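Local coordinates for protein JamJ (Lyngbya majuscula, PDB 5DOZ) that probably acts as the NADPH-dependent enoyl reductase domain of a polyketide synthase and is linked to cyclopropane formation in its pathway, at residues A150-G155 with Q176-E181; H161-G166 with V182-S187; V225-L230 with R248-S253. All coordinates share one frame; numbering follows the deposited sequence.

Contact 1 of 3, residues A150-G155 with Q176-E181; sequences AKIQSG and QFWGAE
A Schellman motif at the C-terminal end of helix 166-177 meets the loop that leads from helix 136-149 into strand 157-160, with Gly179 set against Ser154 and Gly155 at the edge of the Rossmann-type cofactor domain. Gly179 is where the chain leaves the helix, with positive phi (83°), and its carbonyl turns to the neighbouring loop. Gly155 N donates to Gly179 O at 3.3 Å, a long but nearly straight bond (168° at the hydrogen) whose donor sits well above the carbonyl plane. Here the two backbones come within 4.3 Å, measured between the CA atoms of Ser154 and Gly179. A side chain on Gly179 would run into the CB of Ser154, so the tight approach depends on the glycine as much as the turn does. Ser154 CB also lies 3.3 Å from the carbonyl oxygen of Trp178.

Next to this backbone bond the contact is apolar. Ile152 reaches across with two branches: CG2 touches Trp178 CE3 at 3.8 Å, the two side chains crossing at about a right angle, while CD1 meets Ala180 CB at 3.9 Å. The division follows from chi1 of -165°, which swings CG1 anti to the backbone N and toward Ala180; the extended chi2 then carries CD1 there, leaving CG2 for the indole. Tyr143 and Tyr147 of helix 136-149 also meet the indole ring, and Val158 packs on both Ile152 and Ala180. On the outer side Gln153 folds back, its NE2 giving a 2.6 Å hydrogen bond to Lys151 O and closing a short side-chain-to-backbone link just after helix 136-149.

A single backbone bond at the exposed surface, backed by a small apolar patch, implies that shape and van der Waals packing do most of the joining here, with no charge pair between the two segments.

Contact 2 of 3, residues H161-G166 with V182-S187; sequences HAASGG and VFATTS. With NDP (NADPH dihydro-nicotinamide-adenine-dinucleotide phosphate), chain E.
This is a buried contact between the loop that follows strand 157-160 and the C-terminal end of the neighbouring parallel strand 181-186, and both reach the 2'-phosphate of NADPH. Thr185 grips the loop twice. Its OG1 lies in the plane of the His161 ring, at the edge, 2.8 Å from ND1 in a hydrogen bond whose donor may be either group; the same hydroxyl takes a weak bond from Ala162 N. With chi1 at 66°, OG1 stands between the backbone N and the carbonyl carbon of Thr185, which places it within reach of both His161 ND1 and Ala162 N. The carbonyl O of Thr185 accepts from Ala163 N at 3.1 Å, nearly in line with the C=O bond.

One residue on, the chain turns to the cofactor. Phosphate oxygen O2X of NADPH gathers Ser164 OG at 2.9 Å, itself also hydrogen-bonded to Lys190 NZ, and Thr186 OG1, modelled doubtfully close, with a weak bond from Ser187 N, while Ser187 OG holds the second oxygen O1X at 2.7 Å. Such hydroxyls around the 2'-phosphate are consistent with a preference for NADPH over NADH. At the start of helix 166-177, Gly166 N donates to the pyrophosphate oxygen O2A at 3.1 Å, and a side chain on the N-cap residue Gly165 would clash with cofactor O5B.

Leu194 of helix 191-198 packs on Ala163, Ser164 and Thr186, and Ile172 of helix 166-177 also covers Ala163. Strand 157-160 leads into the loop, its Leu159 lying against Thr185, and Phe210 meets the His161 ring edge-to-face.

Contact 3 of 3, residues V225-L230 with R248-S253; sequences VIFNSL and RYIEIS. With NDP (NADPH dihydro-nicotinamide-adenine-dinucleotide phosphate), chain E.
Val225 CG2 lies over one face of the Arg248 guanidinium, 3.6 Å from NH1 and offset toward the rim, while Asn228 ND2 comes to the edge of the Tyr249 ring, in its plane; Tyr249 OH is hydrogen-bonded to Asn239 ND2. The Phe227 ring takes Ile250 CG2 and Ile252 CD1 obliquely. Except for Ile252, just beyond, these groups sit on strands 223-228 and 247-251, adjacent parallel strands of the Rossmann-type sheet, their short axes 9° apart. Four backbone bonds zip them together, from Ile226 N to Arg248 O through Ile252 N to Asn228 O. The Arg248 guanidinium forms a salt bridge with Glu156 through NH2 and a hydrogen bond to Ala150 O through NH1. Val225, Phe227 and Ile250 supply the apolar side chains of the face they share with Arg248, Val225 CG1 lying 3.7 Å from Ile250 CD1.

On the other face Asn228 holds the strand end. With CG trans to the backbone N (chi1 174°), its amide lies alongside Glu251, planes 80° apart, and ND2 makes a bent, weak bond to OE1 at 2.7 Å. OD1 accepts from Leu230 N at 2.7 Å, an Asx turn, and ND2 returns a bond to Leu230 O. A leucine in place of Asn228 would probably leave Leu230 N and the buried Glu251 carboxylate without these partners and free the turn to shift.

That turn lies against the cofactor: Leu230 CD2 packs on the adenine, 3.5 Å from N3A, and Ser229 CB touches the nicotinamide ribose. The carboxamide N7N of NADPH donates to Ile252 O at 3.1 Å.

All three contacts belong to the parallel six-stranded sheet of the cofactor domain and its connections, their centres 12 to 16 Å apart. Along the chain contacts 1 and 2 interleave, joined by helix 166-177 and strand 181-186; contact 3 follows both. Strand 157-160, between strands 181-186 and 223-228, has contact 1 at its entry and contact 2 at its exit. Contact 1 touches contact 3 where Ile152 CD1 packs on Val225 CG2, and contact 2 touches it through His161 and Phe227. The C-terminal strand ends thus give contacts 2 and 3 a shared NADPH, held from phosphates to carboxamide, while contact 1 lies at the surface on the far side.

Contact 1 of 3, residues A150-G155 with Q176-E181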
loop_
_atom_site.group_PDB
_atom_site.type_symbol
_atom_site.label_atom_id
_atom_site.label_comp_id
_atom_site.label_asym_id
_atom_site.label_seq_id
_atom_site.Cartn_x
_atom_site.Cartn_y
_atom_site.Cartn_z
ATOM N N ALA A 150 9.199 -3.508 13.025
ATOM C CA ALA A 150 10.342 -4.431 13.004
ATOM C C ALA A 150 11.690 -3.795 13.349
ATOM O O ALA A 150 12.642 -4.509 13.685
ATOM C CB ALA A 150 10.430 -5.135 11.657
ATOM N N LYS A 151 11.781 -2.467 13.247
ATOM C CA LYS A 151 13.005 -1.734 13.594
ATOM C C LYS A 151 14.258 -2.315 12.929
ATOM O O LYS A 151 15.282 -2.524 13.584
ATOM C CB LYS A 151 13.188 -1.670 15.119
ATOM C CG LYS A 151 12.311 -0.642 15.818
ATOM C CD LYS A 151 12.603 -0.601 17.311
ATOM C CE LYS A 151 12.075 0.670 17.964
ATOM N NZ LYS A 151 10.597 0.811 17.826
ATOM N N ILE A 152 14.161 -2.576 11.628
ATOM C CA ILE A 152 15.254 -3.167 10.857
ATOM C C ILE A 152 16.528 -2.302 10.889
ATOM O O ILE A 152 16.449 -1.067 10.878
ATOM C CB ILE A 152 14.799 -3.479 9.406
ATOM C CG1 ILE A 152 15.792 -4.420 8.712
ATOM C CG2 ILE A 152 14.547 -2.200 8.606
ATOM C CD1 ILE A 152 15.226 -5.128 7.501
ATOM N N GLN A 153 17.687 -2.964 10.954
ATOM C CA GLN A 153 19.000 -2.290 10.991
ATOM C C GLN A 153 19.886 -2.785 9.849
ATOM O O GLN A 153 19.615 -3.841 9.268
ATOM C CB GLN A 153 19.709 -2.537 12.331
ATOM C CG GLN A 153 18.840 -2.368 13.571
ATOM C CD GLN A 153 18.378 -0.937 13.789
ATOM O OE1 GLN A 153 19.176 0.007 13.752
ATOM N NE2 GLN A 153 17.085 -0.769 14.035
ATOM N N SER A 154 20.940 -2.034 9.526
ATOM C CA SER A 154 21.862 -2.433 8.451
ATOM C C SER A 154 22.614 -3.702 8.830
ATOM O O SER A 154 22.920 -3.928 10.003
ATOM C CB SER A 154 22.846 -1.307 8.094
ATOM O OG SER A 154 24.021 -1.360 8.884
ATOM N N GLY A 155 22.898 -4.533 7.834
ATOM C CA GLY A 155 23.557 -5.813 8.071
ATOM C C GLY A 155 22.567 -6.939 8.291
ATOM O O GLY A 155 22.937 -8.118 8.261
ATOM N N GLN A 176 17.106 -1.390 1.129
ATOM C CA GLN A 176 18.428 -1.148 0.535
ATOM C C GLN A 176 19.054 0.155 1.035
ATOM O O GLN A 176 20.240 0.186 1.372
ATOM C CB GLN A 176 18.356 -1.148 -0.999
ATOM C CG GLN A 176 18.039 -2.509 -1.606
ATOM C CD GLN A 176 18.103 -2.506 -3.122
ATOM O OE1 GLN A 176 17.569 -1.609 -3.782
ATOM N NE2 GLN A 176 18.752 -3.516 -3.685
ATOM N N PHE A 177 18.250 1.219 1.093
ATOM C CA PHE A 177 18.708 2.515 1.605
ATOM C C PHE A 177 19.071 2.443 3.090
ATOM O O PHE A 177 19.897 3.221 3.572
ATOM C CB PHE A 177 17.655 3.603 1.347
ATOM C CG PHE A 177 18.027 4.962 1.883
ATOM C CD1 PHE A 177 19.204 5.593 1.481
ATOM C CD2 PHE A 177 17.186 5.623 2.774
ATOM C CE1 PHE A 177 19.542 6.846 1.974
ATOM C CE2 PHE A 177 17.515 6.877 3.268
ATOM C CZ PHE A 177 18.695 7.491 2.869
ATOM N N TRP A 178 18.458 1.504 3.808
ATOM C CA TRP A 178 18.779 1.294 5.217
ATOM C C TRP A 178 19.918 0.288 5.434
ATOM O O TRP A 178 20.270 -0.024 6.572
ATOM C CB TRP A 178 17.524 0.951 6.030
ATOM C CG TRP A 178 16.541 2.103 6.111
ATOM C CD1 TRP A 178 16.824 3.434 5.959
ATOM C CD2 TRP A 178 15.130 2.024 6.372
ATOM N NE1 TRP A 178 15.679 4.184 6.097
ATOM C CE2 TRP A 178 14.625 3.346 6.355
ATOM C CE3 TRP A 178 14.244 0.966 6.617
ATOM C CZ2 TRP A 178 13.271 3.638 6.572
ATOM C CZ3 TRP A 178 12.900 1.255 6.836
ATOM C CH2 TRP A 178 12.428 2.579 6.810
ATOM N N GLY A 179 20.495 -0.207 4.341
ATOM C CA GLY A 179 21.685 -1.060 4.408
ATOM C C GLY A 179 21.428 -2.531 4.678
ATOM O O GLY A 179 22.370 -3.300 4.873
ATOM N N ALA A 180 20.153 -2.919 4.693
ATOM C CA ALA A 180 19.760 -4.315 4.864
ATOM C C ALA A 180 20.046 -5.117 3.601
ATOM O O ALA A 180 20.164 -4.551 2.510
ATOM C CB ALA A 180 18.285 -4.410 5.223
ATOM N N GLU A 181 20.155 -6.433 3.765
ATOM C CA GLU A 181 20.394 -7.361 2.664
ATOM C C GLU A 181 19.061 -7.953 2.204
ATOM O O GLU A 181 18.438 -8.723 2.934
ATOM C CB GLU A 181 21.359 -8.469 3.114
ATOM C CG GLU A 181 21.921 -9.312 1.976
ATOM C CD GLU A 181 22.877 -10.396 2.441
ATOM O OE1 GLU A 181 23.787 -10.104 3.252
ATOM O OE2 GLU A 181 22.730 -11.547 1.975
#

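Contact 2 of 3, residues H161-G166 with V182-S187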
loop_
_atom_site.group_PDB
_atom_site.type_symbol
_atom_site.label_atom_id
_atom_site.label_comp_id
_atom_site.label_asym_id
_atom_site.label_seq_id
_atom_site.Cartn_x
_atom_site.Cartn_y
_atom_site.Cartn_z
ATOM N N HIS A 161 8.279 -10.601 -0.001
ATOM C CA HIS A 161 7.505 -11.423 -0.937
ATOM C C HIS A 161 6.777 -10.595 -1.994
ATOM O O HIS A 161 6.427 -9.440 -1.754
ATOM C CB HIS A 161 6.484 -12.282 -0.179
ATOM C CG HIS A 161 7.021 -13.604 0.277
ATOM N ND1 HIS A 161 7.735 -14.443 -0.551
ATOM C CD2 HIS A 161 6.916 -14.247 1.465
ATOM C CE1 HIS A 161 8.067 -15.536 0.114
ATOM N NE2 HIS A 161 7.582 -15.444 1.339
ATOM N N ALA A 162 6.539 -11.193 -3.162
ATOM C CA ALA A 162 5.748 -10.546 -4.221
ATOM C C ALA A 162 6.214 -9.096 -4.428
ATOM O O ALA A 162 5.414 -8.150 -4.446
ATOM C CB ALA A 162 4.267 -10.607 -3.872
ATOM N N ALA A 163 7.526 -8.952 -4.596
ATOM C CA ALA A 163 8.209 -7.666 -4.462
ATOM C C ALA A 163 8.101 -6.768 -5.696
ATOM O O ALA A 163 8.679 -5.680 -5.731
ATOM C CB ALA A 163 9.668 -7.900 -4.075
ATOM N N SER A 164 7.362 -7.221 -6.705
ATOM C CA SER A 164 7.139 -6.427 -7.911
ATOM C C SER A 164 5.927 -5.506 -7.778
ATOM O O SER A 164 5.746 -4.596 -8.587
ATOM C CB SER A 164 6.963 -7.336 -9.125
ATOM O OG SER A 164 5.708 -8.001 -9.079
ATOM N N GLY A 165 5.094 -5.752 -6.771
ATOM C CA GLY A 165 3.910 -4.919 -6.530
ATOM C C GLY A 165 4.264 -3.593 -5.886
ATOM O O GLY A 165 5.432 -3.298 -5.682
ATOM N N GLY A 166 3.253 -2.794 -5.557
ATOM C CA GLY A 166 3.465 -1.469 -4.974
ATOM C C GLY A 166 4.185 -1.484 -3.639
ATOM O O GLY A 166 5.255 -0.873 -3.487
ATOM N N VAL A 182 18.634 -7.588 0.995
ATOM C CA VAL A 182 17.323 -7.971 0.469
ATOM C C VAL A 182 17.308 -9.358 -0.180
ATOM O O VAL A 182 18.181 -9.698 -0.985
ATOM C CB VAL A 182 16.784 -6.919 -0.535
ATOM C CG1 VAL A 182 15.457 -7.362 -1.144
ATOM C CG2 VAL A 182 16.617 -5.569 0.139
ATOM N N PHE A 183 16.302 -10.147 0.194
ATOM C CA PHE A 183 15.969 -11.403 -0.469
ATOM C C PHE A 183 14.574 -11.236 -1.073
ATOM O O PHE A 183 13.595 -11.031 -0.353
ATOM C CB PHE A 183 15.991 -12.559 0.538
ATOM C CG PHE A 183 17.374 -12.935 1.018
ATOM C CD1 PHE A 183 18.147 -12.042 1.755
ATOM C CD2 PHE A 183 17.897 -14.197 0.742
ATOM C CE1 PHE A 183 19.415 -12.392 2.195
ATOM C CE2 PHE A 183 19.168 -14.556 1.186
ATOM C CZ PHE A 183 19.928 -13.651 1.911
ATOM N N ALA A 184 14.479 -11.294 -2.397
ATOM C CA ALA A 184 13.206 -11.033 -3.067
ATOM C C ALA A 184 12.623 -12.275 -3.735
ATOM O O ALA A 184 13.355 -13.171 -4.148
ATOM C CB ALA A 184 13.356 -9.901 -4.074
ATOM N N THR A 185 11.297 -12.335 -3.795
ATOM C CA THR A 185 10.603 -13.331 -4.601
ATOM C C THR A 185 9.640 -12.613 -5.537
ATOM O O THR A 185 9.027 -11.621 -5.157
ATOM C CB THR A 185 9.811 -14.352 -3.752
ATOM O OG1 THR A 185 8.732 -13.690 -3.078
ATOM C CG2 THR A 185 10.712 -15.064 -2.747
ATOM N N THR A 186 9.520 -13.125 -6.758
ATOM C CA THR A 186 8.631 -12.567 -7.773
ATOM C C THR A 186 8.264 -13.654 -8.796
ATOM O O THR A 186 8.799 -14.763 -8.749
ATOM C CB THR A 186 9.256 -11.326 -8.465
ATOM O OG1 THR A 186 8.275 -10.678 -9.281
ATOM C CG2 THR A 186 10.450 -11.708 -9.329
ATOM N N SER A 187 7.344 -13.344 -9.704
ATOM C CA SER A 187 6.993 -14.276 -10.782
ATOM C C SER A 187 8.137 -14.369 -11.805
ATOM O O SER A 187 8.920 -13.420 -11.940
ATOM C CB SER A 187 5.676 -13.864 -11.448
ATOM O OG SER A 187 5.665 -12.487 -11.769
HETATM P PA NDP E . -0.221 -5.428 -5.716
HETATM O O1A NDP E . -1.441 -5.909 -6.476
HETATM O O2A NDP E . 0.646 -4.339 -6.288
HETATM O O5B NDP E . 0.747 -6.687 -5.460
HETATM C C5B NDP E . 0.297 -8.031 -5.589
HETATM C C4B NDP E . 1.506 -8.862 -5.980
HETATM O O4B NDP E . 1.323 -10.203 -5.511
HETATM C C3B NDP E . 1.706 -8.959 -7.489
HETATM O O3B NDP E . 2.634 -7.986 -7.979
HETATM C C2B NDP E . 2.298 -10.332 -7.672
HETATM O O2B NDP E . 3.709 -10.199 -7.729
HETATM C C1B NDP E . 1.966 -11.103 -6.407
HETATM N N9A NDP E . 1.061 -12.234 -6.686
HETATM C C8A NDP E . -0.025 -12.213 -7.476
HETATM N N7A NDP E . -0.618 -13.427 -7.496
HETATM C C5A NDP E . 0.101 -14.244 -6.701
HETATM C C6A NDP E . 0.033 -15.658 -6.268
HETATM N N6A NDP E . -0.957 -16.468 -6.702
HETATM N N1A NDP E . 0.993 -16.112 -5.423
HETATM C C2A NDP E . 1.988 -15.324 -4.975
HETATM N N3A NDP E . 2.102 -14.031 -5.331
HETATM C C4A NDP E . 1.207 -13.449 -6.170
HETATM O O3 NDP E . -0.666 -5.063 -4.212
HETATM P PN NDP E . 0.154 -4.170 -3.153
HETATM O O1N NDP E . 1.629 -4.338 -3.360
HETATM O O2N NDP E . -0.438 -2.788 -3.136
HETATM O O5D NDP E . -0.219 -4.867 -1.748
HETATM C C5D NDP E . 0.056 -6.251 -1.495
HETATM C C4D NDP E . -0.870 -6.790 -0.403
HETATM O O4D NDP E . -0.793 -5.986 0.777
HETATM C C3D NDP E . -2.329 -6.771 -0.814
HETATM O O3D NDP E . -2.928 -7.957 -0.299
HETATM C C2D NDP E . -2.901 -5.543 -0.130
HETATM O O2D NDP E . -4.315 -5.612 0.108
HETATM C C1D NDP E . -2.081 -5.486 1.146
HETATM N N1N NDP E . -1.956 -4.128 1.677
HETATM C C2N NDP E . -2.158 -3.948 2.990
HETATM C C3N NDP E . -1.796 -2.768 3.629
HETATM C C7N NDP E . -1.809 -2.701 5.130
HETATM O O7N NDP E . -1.979 -1.639 5.704
HETATM N N7N NDP E . -1.627 -3.825 5.818
HETATM C C4N NDP E . -1.533 -1.522 2.807
HETATM C C5N NDP E . -1.226 -1.870 1.422
HETATM C C6N NDP E . -1.529 -3.123 0.890
HETATM P P2B NDP E . 4.617 -11.319 -8.418
HETATM O O1X NDP E . 4.102 -11.417 -9.836
HETATM O O2X NDP E . 5.986 -10.728 -8.284
HETATM O O3X NDP E . 4.398 -12.558 -7.585
#

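Contact 3 of 3, residues V225-L230 with R248-S253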
loop_
_atom_site.group_PDB
_atom_site.type_symbol
_atom_site.label_atom_id
_atom_site.label_comp_id
_atom_site.label_asym_id
_atom_site.label_seq_id
_atom_site.Cartn_x
_atom_site.Cartn_y
_atom_site.Cartn_z
ATOM N N VAL A 225 14.089 -10.602 9.243
ATOM C CA VAL A 225 12.830 -9.911 8.980
ATOM C C VAL A 225 12.152 -10.465 7.726
ATOM O O VAL A 225 12.800 -10.646 6.693
ATOM C CB VAL A 225 13.048 -8.383 8.816
ATOM C CG1 VAL A 225 11.726 -7.666 8.567
ATOM C CG2 VAL A 225 13.742 -7.792 10.043
ATOM N N ILE A 226 10.852 -10.742 7.829
ATOM C CA ILE A 226 10.018 -11.002 6.654
ATOM C C ILE A 226 8.966 -9.904 6.510
ATOM O O ILE A 226 8.294 -9.546 7.481
ATOM C CB ILE A 226 9.320 -12.380 6.708
ATOM C CG1 ILE A 226 10.355 -13.502 6.807
ATOM C CG2 ILE A 226 8.462 -12.603 5.465
ATOM C CD1 ILE A 226 9.758 -14.877 7.000
ATOM N N PHE A 227 8.842 -9.374 5.293
ATOM C CA PHE A 227 7.784 -8.437 4.934
ATOM C C PHE A 227 6.835 -9.206 4.017
ATOM O O PHE A 227 7.127 -9.404 2.833
ATOM C CB PHE A 227 8.395 -7.216 4.237
ATOM C CG PHE A 227 7.403 -6.145 3.867
ATOM C CD1 PHE A 227 6.998 -5.198 4.800
ATOM C CD2 PHE A 227 6.902 -6.061 2.571
ATOM C CE1 PHE A 227 6.098 -4.200 4.456
ATOM C CE2 PHE A 227 5.999 -5.066 2.222
ATOM C CZ PHE A 227 5.598 -4.136 3.165
ATOM N N ASN A 228 5.714 -9.665 4.573
ATOM C CA ASN A 228 4.874 -10.644 3.885
ATOM C C ASN A 228 3.432 -10.227 3.621
ATOM O O ASN A 228 2.814 -9.549 4.440
ATOM C CB ASN A 228 4.868 -11.974 4.646
ATOM C CG ASN A 228 3.901 -12.977 4.043
ATOM O OD1 ASN A 228 3.962 -13.261 2.847
ATOM N ND2 ASN A 228 2.984 -13.495 4.858
ATOM N N SER A 229 2.905 -10.666 2.479
ATOM C CA SER A 229 1.489 -10.491 2.151
ATOM C C SER A 229 0.848 -11.752 1.547
ATOM O O SER A 229 -0.278 -11.700 1.050
ATOM C CB SER A 229 1.291 -9.280 1.228
ATOM O OG SER A 229 1.574 -9.600 -0.127
ATOM N N LEU A 230 1.557 -12.879 1.608
ATOM C CA LEU A 230 1.065 -14.148 1.049
ATOM C C LEU A 230 0.715 -15.149 2.147
ATOM O O LEU A 230 1.586 -15.552 2.924
ATOM C CB LEU A 230 2.102 -14.761 0.098
ATOM C CG LEU A 230 2.729 -13.891 -1.000
ATOM C CD1 LEU A 230 3.779 -14.685 -1.769
ATOM C CD2 LEU A 230 1.675 -13.325 -1.940
ATOM N N ARG A 248 11.465 -11.247 13.011
ATOM C CA ARG A 248 10.277 -10.401 13.070
ATOM C C ARG A 248 9.389 -10.561 11.828
ATOM O O ARG A 248 9.859 -10.431 10.693
ATOM C CB ARG A 248 10.682 -8.939 13.272
ATOM C CG ARG A 248 11.311 -8.663 14.632
ATOM C CD ARG A 248 12.457 -7.673 14.503
ATOM N NE ARG A 248 13.731 -8.353 14.311
ATOM C CZ ARG A 248 14.812 -7.807 13.756
ATOM N NH1 ARG A 248 14.793 -6.556 13.305
ATOM N NH2 ARG A 248 15.921 -8.532 13.641
ATOM N N TYR A 249 8.107 -10.848 12.063
ATOM C CA TYR A 249 7.167 -11.195 10.997
ATOM C C TYR A 249 6.176 -10.065 10.756
ATOM O O TYR A 249 5.213 -9.908 11.509
ATOM C CB TYR A 249 6.401 -12.476 11.357
ATOM C CG TYR A 249 5.728 -13.184 10.192
ATOM C CD1 TYR A 249 5.056 -12.473 9.183
ATOM C CD2 TYR A 249 5.724 -14.570 10.121
ATOM C CE1 TYR A 249 4.435 -13.132 8.129
ATOM C CE2 TYR A 249 5.107 -15.238 9.076
ATOM C CZ TYR A 249 4.467 -14.520 8.082
ATOM O OH TYR A 249 3.865 -15.204 7.051
ATOM N N ILE A 250 6.416 -9.282 9.706
ATOM C CA ILE A 250 5.481 -8.245 9.286
ATOM C C ILE A 250 4.467 -8.847 8.314
ATOM O O ILE A 250 4.808 -9.191 7.179
ATOM C CB ILE A 250 6.195 -7.068 8.589
ATOM C CG1 ILE A 250 7.421 -6.619 9.386
ATOM C CG2 ILE A 250 5.226 -5.909 8.371
ATOM C CD1 ILE A 250 8.464 -5.910 8.544
ATOM N N GLU A 251 3.229 -8.978 8.775
ATOM C CA GLU A 251 2.139 -9.481 7.955
ATOM C C GLU A 251 1.196 -8.331 7.610
ATOM O O GLU A 251 0.660 -7.687 8.510
ATOM C CB GLU A 251 1.388 -10.586 8.705
ATOM C CG GLU A 251 0.213 -11.165 7.943
ATOM C CD GLU A 251 0.641 -11.979 6.739
ATOM O OE1 GLU A 251 1.259 -13.050 6.937
ATOM O OE2 GLU A 251 0.353 -11.546 5.594
ATOM N N ILE A 252 1.004 -8.067 6.316
ATOM C CA ILE A 252 0.134 -6.961 5.873
ATOM C C ILE A 252 -1.115 -7.453 5.138
ATOM O O ILE A 252 -1.921 -6.653 4.651
ATOM C CB ILE A 252 0.893 -5.911 5.011
ATOM C CG1 ILE A 252 1.213 -6.458 3.614
ATOM C CG2 ILE A 252 2.152 -5.438 5.728
ATOM C CD1 ILE A 252 1.801 -5.439 2.663
ATOM N N SER A 253 -1.267 -8.773 5.092
ATOM C CA SER A 253 -2.312 -9.441 4.318
ATOM C C SER A 253 -3.730 -8.997 4.664
ATOM O O SER A 253 -4.500 -8.634 3.769
ATOM C CB SER A 253 -2.188 -10.954 4.484
ATOM O OG SER A 253 -3.329 -11.621 3.986
HETATM P PA NDP E . -0.221 -5.428 -5.716
HETATM O O1A NDP E . -1.441 -5.909 -6.476
HETATM O O2A NDP E . 0.646 -4.339 -6.288
HETATM O O5B NDP E . 0.747 -6.687 -5.460
HETATM C C5B NDP E . 0.297 -8.031 -5.589
HETATM C C4B NDP E . 1.506 -8.862 -5.980
HETATM O O4B NDP E . 1.323 -10.203 -5.511
HETATM C C3B NDP E . 1.706 -8.959 -7.489
HETATM O O3B NDP E . 2.634 -7.986 -7.979
HETATM C C2B NDP E . 2.298 -10.332 -7.672
HETATM O O2B NDP E . 3.709 -10.199 -7.729
HETATM C C1B NDP E . 1.966 -11.103 -6.407
HETATM N N9A NDP E . 1.061 -12.234 -6.686
HETATM C C8A NDP E . -0.025 -12.213 -7.476
HETATM N N7A NDP E . -0.618 -13.427 -7.496
HETATM C C5A NDP E . 0.101 -14.244 -6.701
HETATM C C6A NDP E . 0.033 -15.658 -6.268
HETATM N N6A NDP E . -0.957 -16.468 -6.702
HETATM N N1A NDP E . 0.993 -16.112 -5.423
HETATM C C2A NDP E . 1.988 -15.324 -4.975
HETATM N N3A NDP E . 2.102 -14.031 -5.331
HETATM C C4A NDP E . 1.207 -13.449 -6.170
HETATM O O3 NDP E . -0.666 -5.063 -4.212
HETATM P PN NDP E . 0.154 -4.170 -3.153
HETATM O O1N NDP E . 1.629 -4.338 -3.360
HETATM O O2N NDP E . -0.438 -2.788 -3.136
HETATM O O5D NDP E . -0.219 -4.867 -1.748
HETATM C C5D NDP E . 0.056 -6.251 -1.495
HETATM C C4D NDP E . -0.870 -6.790 -0.403
HETATM O O4D NDP E . -0.793 -5.986 0.777
HETATM C C3D NDP E . -2.329 -6.771 -0.814
HETATM O O3D NDP E . -2.928 -7.957 -0.299
HETATM C C2D NDP E . -2.901 -5.543 -0.130
HETATM O O2D NDP E . -4.315 -5.612 0.108
HETATM C C1D NDP E . -2.081 -5.486 1.146
HETATM N N1N NDP E . -1.956 -4.128 1.677
HETATM C C2N NDP E . -2.158 -3.948 2.990
HETATM C C3N NDP E . -1.796 -2.768 3.629
HETATM C C7N NDP E . -1.809 -2.701 5.130
HETATM O O7N NDP E . -1.979 -1.639 5.704
HETATM N N7N NDP E . -1.627 -3.825 5.818
HETATM C C4N NDP E . -1.533 -1.522 2.807
HETATM C C5N NDP E . -1.226 -1.870 1.422
HETATM C C6N NDP E . -1.529 -3.123 0.890
HETATM P P2B NDP E . 4.617 -11.319 -8.418
HETATM O O1X NDP E . 4.102 -11.417 -9.836
HETATM O O2X NDP E . 5.986 -10.728 -8.284
HETATM O O3X NDP E . 4.398 -12.558 -7.585
HETATM O O HOH W 1 -2.726 -12.747 1.706
#